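Local coordinates for protein MlnE (Bacillus amyloliquefaciens subsp. plantarum, PDB 5D2E) that forms the N-terminal B-type ketoreductase of the macrolactin assembly line, which binds NADP(+) and probably reduces keto groups of the growing polyketide, at residues L174-N179 with A210-M215; P54-P59 with P125-H130; R44-G49 with P247-K252. All blocks are in the same frame, centred on the assembly; numbering follows the deposited sequence.

Contact 1. Residues L174-N179 with A210-M215; sequences LYLYEN and AELKSM
Leu-176 and Ala-210 lie abreast on parallel strands 171-180 and 205-214, which helix 186-201 joins into a beta-alpha-beta unit of the Rossmann-like structural half of the ketoreductase. Here packing is tight. Ala-210 CB sits 3.8 Å from Leu-176 CD2 and 4.1 Å from Leu-174 CD1, Leu-176 CB rests against Leu-212 CD1, and Ile-225, Val-228 and Ile-229 of helix 222-233 cover this aliphatic face. The backbone ladder passes through Tyr-177, whose N-H reaches Ala-210 O and whose carbonyl oxygen accepts a short 2.7 Å bond from Leu-212 N. Across the sheet, the Tyr-177 ring leans over the neighbouring strand: a chi1 of 65° places CG between backbone N and carbonyl carbon, and Glu-211 CA meets the ring face 4.0 Å from its centroid in a CH-pi contact. The phenol OH goes on to Glu-211 OE1 at 2.8 Å, but this bond is weak, as is the one OH makes with Asn-189. Toward the C-terminal ends the backbone ladder continues, but side-chain packing thins. Glu-178, Lys-213 and Ser-214 are partly open to solvent, and the Lys-213 chain bends away from its neighbour. The side-chain grip there falls to Asn-179, whose ND2 also binds Glu-183 O: its 3.0 Å bond from ND2 to Glu-211 OE2 is nearly straight (165°), lies in the amide plane, and reaches the oxygen from above the carboxylate plane.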
loop_
_atom_site.group_PDB
_atom_site.type_symbol
_atom_site.label_atom_id
_atom_site.label_comp_id
_atom_site.label_asym_id
_atom_site.label_seq_id
_atom_site.Cartn_x
_atom_site.Cartn_y
_atom_site.Cartn_z
ATOM N N LEU A 174 -0.893 6.942 -17.618
ATOM C CA LEU A 174 0.441 6.867 -17.105
ATOM C C LEU A 174 0.513 7.837 -15.996
ATOM O O LEU A 174 0.381 9.049 -16.200
ATOM C CB LEU A 174 1.517 7.140 -18.197
ATOM C CG LEU A 174 2.969 7.187 -17.684
ATOM C CD1 LEU A 174 3.442 5.860 -17.068
ATOM C CD2 LEU A 174 3.886 7.586 -18.844
ATOM N N TYR A 175 0.694 7.306 -14.782
ATOM C CA TYR A 175 0.833 8.042 -13.573
ATOM C C TYR A 175 2.317 8.149 -13.254
ATOM O O TYR A 175 2.994 7.154 -13.194
ATOM C CB TYR A 175 0.083 7.326 -12.467
ATOM C CG TYR A 175 0.489 7.715 -11.090
ATOM C CD1 TYR A 175 0.120 8.927 -10.522
ATOM C CD2 TYR A 175 1.314 6.865 -10.341
ATOM C CE1 TYR A 175 0.586 9.278 -9.248
ATOM C CE2 TYR A 175 1.762 7.221 -9.076
ATOM C CZ TYR A 175 1.397 8.405 -8.539
ATOM O OH TYR A 175 1.857 8.641 -7.240
ATOM N N LEU A 176 2.793 9.389 -13.033
ATOM C CA LEU A 176 4.173 9.722 -12.727
ATOM C C LEU A 176 4.302 10.421 -11.403
ATOM O O LEU A 176 3.482 11.230 -11.044
ATOM C CB LEU A 176 4.771 10.676 -13.781
ATOM C CG LEU A 176 4.497 10.335 -15.237
ATOM C CD1 LEU A 176 4.961 11.392 -16.235
ATOM C CD2 LEU A 176 5.149 9.019 -15.524
ATOM N N TYR A 177 5.371 10.085 -10.687
ATOM C CA TYR A 177 5.747 10.787 -9.498
ATOM C C TYR A 177 7.272 10.886 -9.411
ATOM O O TYR A 177 7.981 10.041 -9.940
ATOM C CB TYR A 177 5.241 10.140 -8.224
ATOM C CG TYR A 177 5.764 8.795 -7.864
ATOM C CD1 TYR A 177 5.216 7.645 -8.433
ATOM C CD2 TYR A 177 6.824 8.647 -6.941
ATOM C CE1 TYR A 177 5.665 6.387 -8.079
ATOM C CE2 TYR A 177 7.269 7.387 -6.576
ATOM C CZ TYR A 177 6.698 6.269 -7.166
ATOM O OH TYR A 177 7.141 5.022 -6.844
ATOM N N GLU A 178 7.722 11.899 -8.680
ATOM C CA GLU A 178 9.124 12.155 -8.504
ATOM C C GLU A 178 9.599 11.600 -7.178
ATOM O O GLU A 178 8.884 11.594 -6.173
ATOM C CB GLU A 178 9.437 13.626 -8.488
ATOM C CG GLU A 178 9.167 14.338 -9.797
ATOM C CD GLU A 178 9.504 15.820 -9.690
ATOM O OE1 GLU A 178 9.769 16.338 -8.575
ATOM O OE2 GLU A 178 9.565 16.421 -10.728
ATOM N N ASN A 179 10.842 11.158 -7.208
ATOM C CA ASN A 179 11.555 10.729 -6.014
ATOM C C ASN A 179 13.039 11.079 -6.236
ATOM O O ASN A 179 13.395 11.579 -7.308
ATOM C CB ASN A 179 11.325 9.234 -5.714
ATOM C CG ASN A 179 11.748 8.832 -4.252
ATOM O OD1 ASN A 179 11.877 9.662 -3.357
ATOM N ND2 ASN A 179 11.907 7.562 -4.038
ATOM N N ALA A 210 5.002 5.135 -12.892
ATOM C CA ALA A 210 6.440 5.292 -13.135
ATOM C C ALA A 210 7.008 6.306 -12.101
ATOM O O ALA A 210 6.482 7.401 -11.944
ATOM C CB ALA A 210 6.728 5.717 -14.541
ATOM N N GLU A 211 8.041 5.870 -11.389
ATOM C CA GLU A 211 8.768 6.671 -10.467
ATOM C C GLU A 211 9.914 7.319 -11.254
ATOM O O GLU A 211 10.620 6.666 -12.089
ATOM C CB GLU A 211 9.337 5.810 -9.334
ATOM C CG GLU A 211 10.217 6.578 -8.373
ATOM C CD GLU A 211 10.702 5.755 -7.178
ATOM O OE1 GLU A 211 9.945 4.933 -6.757
ATOM O OE2 GLU A 211 11.770 5.990 -6.616
ATOM N N LEU A 212 10.016 8.608 -11.088
ATOM C CA LEU A 212 11.080 9.382 -11.738
ATOM C C LEU A 212 12.100 9.732 -10.657
ATOM O O LEU A 212 11.954 10.745 -9.940
ATOM C CB LEU A 212 10.510 10.634 -12.430
ATOM C CG LEU A 212 9.341 10.398 -13.395
ATOM C CD1 LEU A 212 8.661 11.693 -13.762
ATOM C CD2 LEU A 212 9.795 9.664 -14.627
ATOM N N LYS A 213 13.121 8.892 -10.520
ATOM C CA LYS A 213 14.084 9.077 -9.431
ATOM C C LYS A 213 15.354 9.790 -9.897
ATOM O O LYS A 213 16.137 9.234 -10.661
ATOM C CB LYS A 213 14.465 7.754 -8.779
ATOM C CG LYS A 213 15.340 7.967 -7.551
ATOM C CD LYS A 213 15.451 6.832 -6.585
ATOM C CE LYS A 213 15.939 5.569 -7.183
ATOM N NZ LYS A 213 15.812 4.517 -6.073
ATOM N N SER A 214 15.520 11.012 -9.442
ATOM C CA SER A 214 16.778 11.726 -9.588
ATOM C C SER A 214 17.848 11.099 -8.697
ATOM O O SER A 214 17.617 10.849 -7.543
ATOM C CB SER A 214 16.587 13.144 -9.117
ATOM O OG SER A 214 15.800 13.739 -10.113
ATOM N N MET A 215 19.034 10.943 -9.225
ATOM C CA MET A 215 20.163 10.477 -8.439
ATOM C C MET A 215 21.118 11.659 -8.133
ATOM O O MET A 215 21.101 12.681 -8.852
ATOM C CB MET A 215 20.884 9.411 -9.246
ATOM C CG MET A 215 20.035 8.184 -9.594
ATOM S SD MET A 215 19.296 7.377 -8.210
ATOM C CE MET A 215 20.671 6.350 -7.625
#

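Contact 2. Residues P54-P59 with P125-H130; sequences PHTKEP and PRHIIH
Pro-125 opens the second segment against Pro-59, its CA directed at Pro-59 O at 3.4 Å in a C-H...O contact. The same carbonyl oxygen takes the next two amides: Arg-126 N at 3.0 Å, and His-127 N through a weaker bond at 3.4 Å. Arg-126 then sends its side chain across Glu-58. CB and CG already lie against the carboxylate, and a bend at chi2 (-130°) carries CD, and with it the guanidinium, toward Glu-58 OE2, where Arg-126 NH1 closes a salt bridge at 2.9 Å. Carboxylate and guanidinium planes stand perpendicular, yet OE2 lies near the guanidinium plane and presents its syn lone pair. On its anti side OE2 also accepts Thr-56 OG1, so two donors grip one oxygen, while Arg-126 NE is engaged by Glu-172. At His-127 the chain enters strand 127-133, a parallel strand of the Rossmann-like subdomain paired with strand 60-64, into which segment 54-59 leads; the loop thus packs at the very start of two adjacent strands. The His-127 ring is fixed from several directions. NE2 donates in the ring plane to Thr-56 OG1, 3.1 Å away, extending the series from imidazole through hydroxyl to carboxylate and guanidinium. Trp-233 meets the imidazole edge-to-face, and Pro-54 CB sits over the centre of one face of the His-127 ring, 3.6 Å from its centroid.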
loop_
_atom_site.group_PDB
_atom_site.type_symbol
_atom_site.label_atom_id
_atom_site.label_comp_id
_atom_site.label_asym_id
_atom_site.label_seq_id
_atom_site.Cartn_x
_atom_site.Cartn_y
_atom_site.Cartn_z
ATOM N N PRO A 54 2.999 8.275 -29.291
ATOM C CA PRO A 54 2.075 7.189 -28.982
ATOM C C PRO A 54 1.878 6.279 -30.203
ATOM O O PRO A 54 2.081 6.731 -31.341
ATOM C CB PRO A 54 0.785 7.926 -28.628
ATOM C CG PRO A 54 1.147 9.344 -28.357
ATOM C CD PRO A 54 2.393 9.614 -29.133
ATOM N N HIS A 55 1.449 5.045 -29.981
ATOM C CA HIS A 55 1.246 4.066 -31.091
ATOM C C HIS A 55 -0.012 4.278 -31.942
ATOM O O HIS A 55 -0.089 3.736 -33.027
ATOM C CB HIS A 55 1.249 2.603 -30.577
ATOM C CG HIS A 55 2.576 1.913 -30.728
ATOM N ND1 HIS A 55 3.108 1.092 -29.754
ATOM C CD2 HIS A 55 3.486 1.935 -31.734
ATOM C CE1 HIS A 55 4.286 0.641 -30.150
ATOM N NE2 HIS A 55 4.539 1.140 -31.348
ATOM N N THR A 56 -1.006 5.020 -31.439
ATOM C CA THR A 56 -2.178 5.436 -32.230
ATOM C C THR A 56 -2.143 6.932 -32.333
ATOM O O THR A 56 -1.455 7.594 -31.553
ATOM C CB THR A 56 -3.485 5.052 -31.550
ATOM O OG1 THR A 56 -3.599 5.782 -30.314
ATOM C CG2 THR A 56 -3.496 3.567 -31.271
ATOM N N LYS A 57 -2.863 7.472 -33.298
ATOM C CA LYS A 57 -2.848 8.881 -33.503
ATOM C C LYS A 57 -4.123 9.481 -32.911
ATOM O O LYS A 57 -5.087 9.740 -33.618
ATOM C CB LYS A 57 -2.680 9.166 -34.987
ATOM C CG LYS A 57 -2.668 10.646 -35.336
ATOM C CD LYS A 57 -2.071 10.892 -36.728
ATOM C CE LYS A 57 -2.801 10.127 -37.824
ATOM N NZ LYS A 57 -2.192 10.378 -39.152
ATOM N N GLU A 58 -4.127 9.675 -31.594
ATOM C CA GLU A 58 -5.273 10.109 -30.860
ATOM C C GLU A 58 -4.841 11.144 -29.828
ATOM O O GLU A 58 -3.676 11.217 -29.518
ATOM C CB GLU A 58 -5.884 8.896 -30.166
ATOM C CG GLU A 58 -6.676 8.006 -31.110
ATOM C CD GLU A 58 -7.199 6.841 -30.346
ATOM O OE1 GLU A 58 -8.286 6.944 -29.764
ATOM O OE2 GLU A 58 -6.454 5.861 -30.203
ATOM N N PRO A 59 -5.787 11.956 -29.312
ATOM C CA PRO A 59 -5.465 13.049 -28.405
ATOM C C PRO A 59 -4.795 12.532 -27.108
ATOM O O PRO A 59 -5.040 11.422 -26.650
ATOM C CB PRO A 59 -6.806 13.704 -28.147
ATOM C CG PRO A 59 -7.667 13.322 -29.346
ATOM C CD PRO A 59 -7.218 11.928 -29.650
ATOM N N PRO A 125 -9.621 11.739 -25.676
ATOM C CA PRO A 125 -8.232 11.337 -25.354
ATOM C C PRO A 125 -8.122 9.850 -25.267
ATOM O O PRO A 125 -9.074 9.190 -24.807
ATOM C CB PRO A 125 -7.989 11.959 -23.984
ATOM C CG PRO A 125 -9.031 13.001 -23.794
ATOM C CD PRO A 125 -10.213 12.580 -24.641
ATOM N N ARG A 126 -6.985 9.327 -25.676
ATOM C CA ARG A 126 -6.630 7.979 -25.423
ATOM C C ARG A 126 -5.438 7.871 -24.442
ATOM O O ARG A 126 -5.461 7.110 -23.498
ATOM C CB ARG A 126 -6.240 7.295 -26.691
ATOM C CG ARG A 126 -6.729 5.838 -26.690
ATOM C CD ARG A 126 -5.621 4.955 -27.045
ATOM N NE ARG A 126 -5.933 3.546 -26.820
ATOM C CZ ARG A 126 -6.479 2.764 -27.729
ATOM N NH1 ARG A 126 -6.874 3.271 -28.888
ATOM N NH2 ARG A 126 -6.661 1.479 -27.473
ATOM N N HIS A 127 -4.430 8.706 -24.620
ATOM C CA HIS A 127 -3.276 8.693 -23.737
ATOM C C HIS A 127 -3.359 9.757 -22.703
ATOM O O HIS A 127 -3.400 10.909 -23.037
ATOM C CB HIS A 127 -2.023 8.845 -24.562
ATOM C CG HIS A 127 -2.077 8.012 -25.793
ATOM N ND1 HIS A 127 -1.634 6.709 -25.817
ATOM C CD2 HIS A 127 -2.696 8.228 -26.980
ATOM C CE1 HIS A 127 -1.908 6.176 -26.985
ATOM N NE2 HIS A 127 -2.548 7.078 -27.713
ATOM N N ILE A 128 -3.358 9.357 -21.426
ATOM C CA ILE A 128 -3.509 10.252 -20.329
ATOM C C ILE A 128 -2.233 10.189 -19.530
ATOM O O ILE A 128 -1.772 9.083 -19.247
ATOM C CB ILE A 128 -4.636 9.812 -19.360
ATOM C CG1 ILE A 128 -5.935 9.435 -20.065
ATOM C CG2 ILE A 128 -4.836 10.846 -18.313
ATOM C CD1 ILE A 128 -6.436 10.398 -21.060
ATOM N N ILE A 129 -1.680 11.369 -19.208
ATOM C CA ILE A 129 -0.501 11.527 -18.393
ATOM C C ILE A 129 -0.948 12.273 -17.123
ATOM O O ILE A 129 -1.464 13.359 -17.153
ATOM C CB ILE A 129 0.670 12.263 -19.035
ATOM C CG1 ILE A 129 1.045 11.655 -20.408
ATOM C CG2 ILE A 129 1.835 12.387 -18.042
ATOM C CD1 ILE A 129 1.525 10.275 -20.364
ATOM N N HIS A 130 -0.748 11.621 -15.967
ATOM C CA HIS A 130 -1.045 12.257 -14.711
ATOM C C HIS A 130 0.266 12.518 -14.011
ATOM O O HIS A 130 0.960 11.586 -13.541
ATOM C CB HIS A 130 -1.922 11.347 -13.884
ATOM C CG HIS A 130 -2.450 11.992 -12.647
ATOM N ND1 HIS A 130 -1.725 12.050 -11.477
ATOM C CD2 HIS A 130 -3.658 12.548 -12.369
ATOM C CE1 HIS A 130 -2.421 12.685 -10.551
ATOM N NE2 HIS A 130 -3.616 12.963 -11.051
#

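Contact 3. Residues R44-G49 with P247-K252; sequences RHEFKG and PRHYYK
Tyr-250 and His-45 are brought together by unlike first torsions. In Tyr-250 a chi1 of 67° swings the ring over the opposing strand, whereas His-45 CG turns anti to its carbonyl carbon and carries the imidazole along the same side. His-45 CB comes to lie over one face of the phenol ring, 3.6 Å from the Tyr-250 centroid, a CH-pi contact displaced toward the rim. The two rings beyond it are nearly parallel (20°) but slid so far past each other that they scarcely overlap; His-45 NE2 is held by Asp-43. Phe-47 joins from the other end, presenting its edge to Tyr-250 with CD1 of each ring 3.9 Å apart, and Phe-231 meets both rings.

The reverse face is more polar and nearer solvent. Arg-44, bent at chi3, sets NH2 over the His-249 ring, 3.6 Å from its CG and off-centre, while NH1 runs beside Tyr-251, 3.8 Å from CE1. The guanidinium thus has one aromatic side chain over a face and a second beside NH1, and Tyr-251 OH is itself bonded to Glu-246.

Between these faces the backbones pair in antiparallel fashion. His-45 and Tyr-250 form the hydrogen-bonded pair, each amide 2.8 Å from the other residue's carbonyl oxygen, flanked by the non-hydrogen-bonded pairs Arg-44 with Tyr-251 and Glu-46 with His-249. Beyond the strand proper, Phe-47 N still gives a very straight bond (174°) to Arg-248 O, although it stands above that carbonyl's plane. Strand 249-257 also pairs antiparallel with strand 242-245, and strand 35-46 reaches on to strand 494-499, so the contact belongs to the antiparallel strands that connect the structural and cofactor-binding halves of a modular polyketide ketoreductase.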
loop_
_atom_site.group_PDB
_atom_site.type_symbol
_atom_site.label_atom_id
_atom_site.label_comp_id
_atom_site.label_asym_id
_atom_site.label_seq_id
_atom_site.Cartn_x
_atom_site.Cartn_y
_atom_site.Cartn_z
ATOM N N ARG A 44 16.834 -5.186 -13.428
ATOM C CA ARG A 44 17.445 -3.916 -13.760
ATOM C C ARG A 44 17.831 -3.896 -15.238
ATOM O O ARG A 44 18.317 -4.876 -15.748
ATOM C CB ARG A 44 18.658 -3.681 -12.864
ATOM C CG ARG A 44 19.660 -2.708 -13.446
ATOM C CD ARG A 44 20.993 -2.581 -12.684
ATOM N NE ARG A 44 20.612 -1.739 -11.665
ATOM C CZ ARG A 44 20.903 -0.475 -11.431
ATOM N NH1 ARG A 44 20.173 0.059 -10.395
ATOM N NH2 ARG A 44 21.891 0.174 -12.019
ATOM N N HIS A 45 17.688 -2.731 -15.871
ATOM C CA HIS A 45 17.912 -2.515 -17.280
ATOM C C HIS A 45 18.521 -1.157 -17.530
ATOM O O HIS A 45 18.285 -0.186 -16.804
ATOM C CB HIS A 45 16.606 -2.538 -18.047
ATOM C CG HIS A 45 15.786 -3.723 -17.769
ATOM N ND1 HIS A 45 15.902 -4.884 -18.496
ATOM C CD2 HIS A 45 14.909 -3.985 -16.776
ATOM C CE1 HIS A 45 15.111 -5.803 -17.988
ATOM N NE2 HIS A 45 14.483 -5.276 -16.955
ATOM N N GLU A 46 19.225 -1.072 -18.644
ATOM C CA GLU A 46 19.730 0.188 -19.157
ATOM C C GLU A 46 18.616 0.860 -19.921
ATOM O O GLU A 46 17.887 0.237 -20.640
ATOM C CB GLU A 46 20.922 0.006 -20.087
ATOM C CG GLU A 46 22.135 -0.629 -19.432
ATOM C CD GLU A 46 23.449 -0.363 -20.208
ATOM O OE1 GLU A 46 23.395 -0.137 -21.453
ATOM O OE2 GLU A 46 24.524 -0.357 -19.554
ATOM N N PHE A 47 18.509 2.166 -19.750
ATOM C CA PHE A 47 17.473 2.926 -20.389
ATOM C C PHE A 47 17.972 3.372 -21.745
ATOM O O PHE A 47 18.971 4.059 -21.809
ATOM C CB PHE A 47 17.113 4.159 -19.579
ATOM C CG PHE A 47 15.978 4.928 -20.211
ATOM C CD1 PHE A 47 14.695 4.454 -20.105
ATOM C CD2 PHE A 47 16.232 6.025 -21.016
ATOM C CE1 PHE A 47 13.650 5.104 -20.726
ATOM C CE2 PHE A 47 15.171 6.711 -21.638
ATOM C CZ PHE A 47 13.874 6.236 -21.501
ATOM N N LYS A 48 17.264 2.981 -22.794
ATOM C CA LYS A 48 17.769 2.990 -24.156
ATOM C C LYS A 48 17.061 4.004 -25.077
ATOM O O LYS A 48 17.432 4.150 -26.241
ATOM C CB LYS A 48 17.548 1.579 -24.731
ATOM C CG LYS A 48 18.759 0.957 -25.428
ATOM C CD LYS A 48 18.477 0.560 -26.885
ATOM C CE LYS A 48 19.061 1.587 -27.859
ATOM N NZ LYS A 48 18.837 1.186 -29.267
ATOM N N GLY A 49 16.007 4.650 -24.606
ATOM C CA GLY A 49 15.161 5.434 -25.514
ATOM C C GLY A 49 14.282 4.568 -26.419
ATOM O O GLY A 49 14.187 3.331 -26.245
ATOM N N PRO A 247 17.701 8.221 -14.493
ATOM C CA PRO A 247 17.999 8.724 -15.840
ATOM C C PRO A 247 18.710 7.760 -16.781
ATOM O O PRO A 247 18.390 7.734 -17.964
ATOM C CB PRO A 247 18.823 9.964 -15.547
ATOM C CG PRO A 247 18.326 10.400 -14.188
ATOM C CD PRO A 247 18.222 9.108 -13.442
ATOM N N ARG A 248 19.544 6.863 -16.262
ATOM C CA ARG A 248 20.279 5.893 -17.138
ATOM C C ARG A 248 19.889 4.393 -17.041
ATOM O O ARG A 248 20.339 3.568 -17.804
ATOM C CB ARG A 248 21.782 6.064 -16.871
ATOM C CG ARG A 248 22.287 7.429 -17.315
ATOM C CD ARG A 248 23.814 7.484 -17.364
ATOM N NE ARG A 248 24.106 8.640 -18.195
ATOM C CZ ARG A 248 24.503 8.623 -19.476
ATOM N NH1 ARG A 248 24.787 7.501 -20.131
ATOM N NH2 ARG A 248 24.673 9.778 -20.085
ATOM N N HIS A 249 19.048 4.069 -16.078
ATOM C CA HIS A 249 18.677 2.692 -15.739
ATOM C C HIS A 249 17.227 2.673 -15.252
ATOM O O HIS A 249 16.746 3.653 -14.741
ATOM C CB HIS A 249 19.538 2.165 -14.620
ATOM C CG HIS A 249 20.990 2.056 -14.966
ATOM N ND1 HIS A 249 21.895 3.070 -14.715
ATOM C CD2 HIS A 249 21.676 1.078 -15.606
ATOM C CE1 HIS A 249 23.090 2.689 -15.151
ATOM N NE2 HIS A 249 22.977 1.484 -15.684
ATOM N N TYR A 250 16.555 1.540 -15.415
ATOM C CA TYR A 250 15.263 1.367 -14.843
ATOM C C TYR A 250 15.125 -0.034 -14.268
ATOM O O TYR A 250 15.867 -0.970 -14.632
ATOM C CB TYR A 250 14.152 1.695 -15.831
ATOM C CG TYR A 250 14.015 0.766 -17.035
ATOM C CD1 TYR A 250 14.728 1.007 -18.199
ATOM C CD2 TYR A 250 13.209 -0.362 -16.969
ATOM C CE1 TYR A 250 14.604 0.159 -19.287
ATOM C CE2 TYR A 250 13.091 -1.230 -18.040
ATOM C CZ TYR A 250 13.794 -0.941 -19.201
ATOM O OH TYR A 250 13.676 -1.775 -20.270
ATOM N N TYR A 251 14.174 -0.178 -13.368
ATOM C CA TYR A 251 13.954 -1.474 -12.758
ATOM C C TYR A 251 12.481 -1.771 -12.472
ATOM O O TYR A 251 11.653 -0.859 -12.213
ATOM C CB TYR A 251 14.895 -1.707 -11.558
ATOM C CG TYR A 251 15.302 -0.499 -10.797
ATOM C CD1 TYR A 251 16.342 0.325 -11.208
ATOM C CD2 TYR A 251 14.630 -0.161 -9.613
ATOM C CE1 TYR A 251 16.673 1.501 -10.507
ATOM C CE2 TYR A 251 14.952 1.022 -8.863
ATOM C CZ TYR A 251 15.971 1.860 -9.313
ATOM O OH TYR A 251 16.217 2.996 -8.527
ATOM N N LYS A 252 12.171 -3.058 -12.599
ATOM C CA LYS A 252 10.877 -3.584 -12.369
ATOM C C LYS A 252 10.950 -4.691 -11.320
ATOM O O LYS A 252 12.000 -5.282 -11.108
ATOM C CB LYS A 252 10.393 -4.212 -13.664
ATOM C CG LYS A 252 9.994 -3.232 -14.745
ATOM C CD LYS A 252 9.114 -3.973 -15.738
ATOM C CE LYS A 252 8.318 -3.030 -16.597
ATOM N NZ LYS A 252 9.290 -2.200 -17.356
#

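How the contacts relate
From interior to surface, contact 1 is buried, contact 2 partly buried and contact 3 superficial. Contacts 1 and 2 share a run of parallel strands, for strand 127-133 pairs with strand 171-180: Leu-174 N and O probably bond to Ile-128 O and His-130 N, and Leu-176 packs on Ile-129. Contact 3 touches contact 1 where Lys-213 O meets Pro-247 CD; about 11 Å separates its nearest atoms from contact 2. Chemistry changes accordingly: aliphatic packing on one face and a buried carboxylate on the other; a salt bridge and a hydroxyl-linked histidine where a loop meets a strand's start; and, near solvent, aromatic rings in CH-pi and edge contacts, with an arginine beside two.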